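Local atomic coordinates of UDP-glucose 4-epimerase (Campylobacter jejuni subsp. jejuni serotype O:2, PDB entry 7K3P), a protein that interconverts UDP-glucose and UDP-galactose, and probably their N-acetylated counterparts, by epimerisation at C4 of the sugar with the help of bound NAD. Residues I55-L60 with R64-F69. The protein carries 2 engineered substitutions. Numbering follows the deposited sequence.
Sequences IAIEDL and RAFKFF
Leu-60 O accepts a weak hydrogen bond from Arg-64 N, 3.5 Å long and bent to 137° at the hydrogen; this is the one hydrogen bond between 55-60 and 64-69. The rest is van der Waals contact, most of it supplied by two phenylalanines. With CG between its backbone N and carbonyl carbon (chi1 58°), Phe-66 turns its ring edge to the C-terminal half of helix 54-61: CE1 lies 3.6 Å from Leu-60 C, which sits near the ring plane, while CZ approaches Ile-57 O at 3.5 Å. Ile-57 CG2 comes in obliquely, off the ring plane, 3.9 Å from Phe-66 CZ, and also stands over one face of the Phe-68 ring. With chi1 at -69°, Ile-57 has CG2 anti to its backbone N and CG1 beside that nitrogen; the side chain crosses that of Phe-68 at about a right angle, with Ile-57 CG1 4.0 Å from Phe-68 CE1. Ile-57 thus serves both aromatics. Val-45 of strand 42-46 also touches Phe-66 and Phe-68, and Leu-33 of helix 27-37 meets Leu-60. The contact closes a beta-alpha-beta unit of the Rossmann fold, with the Phe-68 side chain about 8 Å from the bound NAD. With a single weak bond spanning the join, the segments depend chiefly on the fit of Ile-57 and Leu-60 against the phenylalanine rings.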
loop_
_atom_site.group_PDB
_atom_site.type_symbol
_atom_site.label_atom_id
_atom_site.label_comp_id
_atom_site.label_asym_id
_atom_site.label_seq_id
_atom_site.Cartn_x
_atom_site.Cartn_y
_atom_site.Cartn_z
ATOM N N ILE A 55 -18.465 -15.846 22.710
ATOM C CA ILE A 55 -18.496 -16.251 24.115
ATOM C C ILE A 55 -17.520 -15.454 24.999
ATOM O O ILE A 55 -17.832 -15.148 26.155
ATOM C CB ILE A 55 -18.293 -17.776 24.256
ATOM C CG1 ILE A 55 -18.976 -18.494 23.082
ATOM C CG2 ILE A 55 -18.839 -18.269 25.591
ATOM C CD1 ILE A 55 -18.785 -20.000 23.041
ATOM N N ALA A 56 -16.353 -15.110 24.454
ATOM C CA ALA A 56 -15.417 -14.225 25.151
ATOM C C ALA A 56 -16.059 -12.856 25.403
ATOM O O ALA A 56 -15.908 -12.279 26.480
ATOM C CB ALA A 56 -14.117 -14.077 24.359
ATOM N N ILE A 57 -16.787 -12.357 24.403
ATOM C CA ILE A 57 -17.505 -11.081 24.500
ATOM C C ILE A 57 -18.616 -11.083 25.564
ATOM O O ILE A 57 -18.664 -10.197 26.427
ATOM C CB ILE A 57 -18.139 -10.688 23.150
ATOM C CG1 ILE A 57 -17.060 -10.321 22.127
ATOM C CG2 ILE A 57 -19.137 -9.551 23.349
ATOM C CD1 ILE A 57 -16.183 -9.137 22.530
ATOM N N GLU A 58 -19.515 -12.064 25.483
ATOM C CA GLU A 58 -20.598 -12.197 26.457
ATOM C C GLU A 58 -20.059 -12.311 27.886
ATOM O O GLU A 58 -20.571 -11.666 28.801
ATOM C CB GLU A 58 -21.498 -13.388 26.108
ATOM C CG GLU A 58 -22.221 -13.232 24.772
ATOM C CD GLU A 58 -23.195 -14.360 24.491
ATOM O OE1 GLU A 58 -22.826 -15.305 23.755
ATOM O OE2 GLU A 58 -24.334 -14.297 25.005
ATOM N N ASP A 59 -19.010 -13.114 28.059
ATOM C CA ASP A 59 -18.376 -13.317 29.367
ATOM C C ASP A 59 -17.812 -12.036 29.999
ATOM O O ASP A 59 -17.776 -11.910 31.223
ATOM C CB ASP A 59 -17.283 -14.391 29.279
ATOM C CG ASP A 59 -17.848 -15.803 29.241
ATOM O OD1 ASP A 59 -19.000 -15.976 28.781
ATOM O OD2 ASP A 59 -17.138 -16.739 29.676
ATOM N N LEU A 60 -17.371 -11.094 29.164
ATOM C CA LEU A 60 -16.828 -9.819 29.644
ATOM C C LEU A 60 -17.912 -8.746 29.795
ATOM O O LEU A 60 -17.716 -7.756 30.508
ATOM C CB LEU A 60 -15.717 -9.311 28.712
ATOM C CG LEU A 60 -14.410 -10.114 28.651
ATOM C CD1 LEU A 60 -13.741 -9.985 27.284
ATOM C CD2 LEU A 60 -13.466 -9.659 29.749
ATOM N N ARG A 64 -18.357 -5.423 32.984
ATOM C CA ARG A 64 -18.860 -4.081 32.751
ATOM C C ARG A 64 -19.669 -4.129 31.459
ATOM O O ARG A 64 -19.575 -5.091 30.693
ATOM C CB ARG A 64 -17.694 -3.099 32.609
ATOM C CG ARG A 64 -18.052 -1.634 32.825
ATOM C CD ARG A 64 -16.817 -0.749 32.674
ATOM N NE ARG A 64 -16.706 -0.223 31.315
ATOM C CZ ARG A 64 -16.963 1.038 30.977
ATOM N NH1 ARG A 64 -17.324 1.913 31.910
ATOM N NH2 ARG A 64 -16.849 1.430 29.710
ATOM N N ALA A 65 -20.472 -3.101 31.219
ATOM C CA ALA A 65 -21.172 -3.001 29.950
ATOM C C ALA A 65 -20.284 -2.319 28.907
ATOM O O ALA A 65 -19.492 -1.421 29.220
ATOM C CB ALA A 65 -22.481 -2.258 30.112
ATOM N N PHE A 66 -20.415 -2.779 27.669
ATOM C CA PHE A 66 -19.793 -2.134 26.526
ATOM C C PHE A 66 -20.654 -2.487 25.325
ATOM O O PHE A 66 -21.287 -3.547 25.300
ATOM C CB PHE A 66 -18.340 -2.599 26.340
ATOM C CG PHE A 66 -18.193 -4.078 26.170
ATOM C CD1 PHE A 66 -18.036 -4.895 27.275
ATOM C CD2 PHE A 66 -18.209 -4.652 24.910
ATOM C CE1 PHE A 66 -17.898 -6.263 27.133
ATOM C CE2 PHE A 66 -18.068 -6.025 24.752
ATOM C CZ PHE A 66 -17.914 -6.833 25.868
ATOM N N LYS A 67 -20.717 -1.586 24.354
ATOM C CA LYS A 67 -21.449 -1.867 23.128
ATOM C C LYS A 67 -20.638 -2.828 22.279
ATOM O O LYS A 67 -19.453 -2.582 22.014
ATOM C CB LYS A 67 -21.679 -0.585 22.331
ATOM C CG LYS A 67 -22.813 0.301 22.825
ATOM C CD LYS A 67 -22.774 1.635 22.078
ATOM C CE LYS A 67 -23.820 2.619 22.595
ATOM N NZ LYS A 67 -23.365 4.039 22.398
ATOM N N PHE A 68 -21.265 -3.919 21.849
ATOM C CA PHE A 68 -20.637 -4.780 20.864
ATOM C C PHE A 68 -21.305 -4.659 19.498
ATOM O O PHE A 68 -22.493 -4.959 19.350
ATOM C CB PHE A 68 -20.638 -6.235 21.303
ATOM C CG PHE A 68 -20.071 -7.146 20.266
ATOM C CD1 PHE A 68 -18.701 -7.175 20.035
ATOM C CD2 PHE A 68 -20.901 -7.934 19.487
ATOM C CE1 PHE A 68 -18.171 -7.992 19.062
ATOM C CE2 PHE A 68 -20.376 -8.752 18.507
ATOM C CZ PHE A 68 -19.011 -8.782 18.295
ATOM N N PHE A 69 -20.539 -4.224 18.501
ATOM C CA PHE A 69 -21.048 -4.123 17.135
ATOM C C PHE A 69 -20.556 -5.263 16.254
ATOM O O PHE A 69 -19.379 -5.285 15.856
ATOM C CB PHE A 69 -20.628 -2.791 16.523
ATOM C CG PHE A 69 -21.161 -1.603 17.254
ATOM C CD1 PHE A 69 -22.467 -1.172 17.039
ATOM C CD2 PHE A 69 -20.364 -0.907 18.147
ATOM C CE1 PHE A 69 -22.966 -0.067 17.708
ATOM C CE2 PHE A 69 -20.857 0.205 18.825
ATOM C CZ PHE A 69 -22.162 0.623 18.604
#